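Local coordinates for protein processed glycerol phosphate lipoteichoic acid synthase 2 (Bacillus subtilis, PDB 2W8D) that belongs to the sulfatase family of the alkaline phosphatase clan and binds a magnesium ion, at residues 117-120 against 121-124. Residues are numbered along the deposited sequence; the frame is centred on the assembly and turned at random.
Sequences AILK and SKNY
Leu119 and Tyr124 (C3 and C'') meet across a Schellman motif, formed by the backbone of residues 119-124, a textbook way of bringing a helix to a stop. Its two defining bonds are both present: the amide of Tyr124 reaches back five residues, N to Leu119 O at 3.2 Å and nearly straight at 164°, while inside that loop Asn123 N meets Lys120 O at 2.8 Å. The latter donor stands well above the carbonyl plane of Lys120. What lets the chain turn back is Asn123, whose backbone adopts the left-handed conformation (phi 72°). Leu119 O also receives a weak bond from Lys122 N.

The apolar contact between C3 and C'' that commonly accompanies this motif is present too. CB of Leu119 packs on CB of Tyr124 at 3.8 Å, and the leucine's branched end extends over one face of the phenol ring, where Leu119 CD1 rises 4.3 Å above the ring plane, displaced toward its rim. Within the same turn, Ser121 folds its hydroxyl back between its own N and carbonyl carbon (chi1 56°). There OG donates to Ile118 O at 2.9 Å, almost collinear with the carbonyl bond, and supplements a weak bond from Ser121 N to the same oxygen.

Farther out, Tyr190 of strand 189-194 touches both Leu119 and Tyr124, fitting the turn, which links helix 115-118 to strand 125-130, against the large mixed sheet. Lys120 NZ forms a salt bridge with Asp149 OD1 and also bonds to Gly147 O, whereas the far end of the Tyr124 ring is held by a hydrogen bond between its OH and Lys32 O.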
loop_
_atom_site.group_PDB
_atom_site.type_symbol
_atom_site.label_atom_id
_atom_site.label_comp_id
_atom_site.label_asym_id
_atom_site.label_seq_id
_atom_site.Cartn_x
_atom_site.Cartn_y
_atom_site.Cartn_z
ATOM N N ALA A 117 10.603 3.092 -12.592
ATOM C CA ALA A 117 11.542 3.818 -13.460
ATOM C C ALA A 117 12.994 3.697 -12.970
ATOM O O ALA A 117 13.916 3.523 -13.780
ATOM C CB ALA A 117 11.137 5.264 -13.625
ATOM N N ILE A 118 13.183 3.764 -11.649
ATOM C CA ILE A 118 14.490 3.539 -11.040
ATOM C C ILE A 118 15.034 2.168 -11.469
ATOM O O ILE A 118 16.163 2.038 -11.941
ATOM C CB ILE A 118 14.426 3.631 -9.481
ATOM C CG1 ILE A 118 14.078 5.057 -9.070
ATOM C CG2 ILE A 118 15.779 3.179 -8.846
ATOM C CD1 ILE A 118 13.859 5.290 -7.607
ATOM N N LEU A 119 14.184 1.163 -11.328
ATOM C CA LEU A 119 14.524 -0.200 -11.643
ATOM C C LEU A 119 14.840 -0.506 -13.120
ATOM O O LEU A 119 15.329 -1.591 -13.411
ATOM C CB LEU A 119 13.443 -1.122 -11.083
ATOM C CG LEU A 119 13.514 -1.152 -9.553
ATOM C CD1 LEU A 119 12.461 -2.050 -8.922
ATOM C CD2 LEU A 119 14.942 -1.581 -9.140
ATOM N N LYS A 120 14.591 0.435 -14.041
ATOM C CA LYS A 120 14.882 0.208 -15.465
ATOM C C LYS A 120 16.359 -0.001 -15.704
ATOM O O LYS A 120 16.740 -0.779 -16.564
ATOM C CB LYS A 120 14.412 1.376 -16.352
ATOM C CG LYS A 120 13.058 1.168 -17.008
ATOM C CD LYS A 120 12.248 2.445 -16.924
ATOM C CE LYS A 120 10.742 2.160 -16.763
ATOM N NZ LYS A 120 10.101 1.474 -17.935
ATOM N N SER A 121 17.181 0.725 -14.957
ATOM C CA SER A 121 18.634 0.660 -15.084
ATOM C C SER A 121 19.175 -0.681 -14.566
ATOM O O SER A 121 20.330 -1.045 -14.843
ATOM C CB SER A 121 19.270 1.807 -14.306
ATOM O OG SER A 121 18.850 1.762 -12.952
ATOM N N LYS A 122 18.336 -1.393 -13.818
ATOM C CA LYS A 122 18.563 -2.789 -13.466
ATOM C C LYS A 122 17.786 -3.775 -14.378
ATOM O O LYS A 122 17.720 -4.961 -14.076
ATOM C CB LYS A 122 18.252 -3.042 -11.967
ATOM C CG LYS A 122 19.405 -2.683 -10.981
ATOM C CD LYS A 122 19.669 -3.800 -9.908
ATOM C CE LYS A 122 18.562 -3.877 -8.809
ATOM N NZ LYS A 122 18.619 -5.041 -7.805
ATOM N N ASN A 123 17.212 -3.287 -15.487
ATOM C CA ASN A 123 16.516 -4.131 -16.503
ATOM C C ASN A 123 15.153 -4.729 -16.110
ATOM O O ASN A 123 14.750 -5.779 -16.639
ATOM C CB ASN A 123 17.436 -5.250 -17.018
ATOM C CG ASN A 123 18.716 -4.714 -17.572
ATOM O OD1 ASN A 123 18.707 -3.841 -18.447
ATOM N ND2 ASN A 123 19.834 -5.199 -17.050
ATOM N N TYR A 124 14.439 -4.063 -15.205
ATOM C CA TYR A 124 13.103 -4.528 -14.807
ATOM C C TYR A 124 12.052 -4.136 -15.841
ATOM O O TYR A 124 11.971 -2.980 -16.269
ATOM C CB TYR A 124 12.698 -4.026 -13.393
ATOM C CG TYR A 124 13.365 -4.794 -12.231
ATOM C CD1 TYR A 124 12.618 -5.603 -11.368
ATOM C CD2 TYR A 124 14.738 -4.688 -11.994
ATOM C CE1 TYR A 124 13.246 -6.284 -10.320
ATOM C CE2 TYR A 124 15.362 -5.369 -10.957
ATOM C CZ TYR A 124 14.623 -6.174 -10.135
ATOM O OH TYR A 124 15.262 -6.822 -9.097
#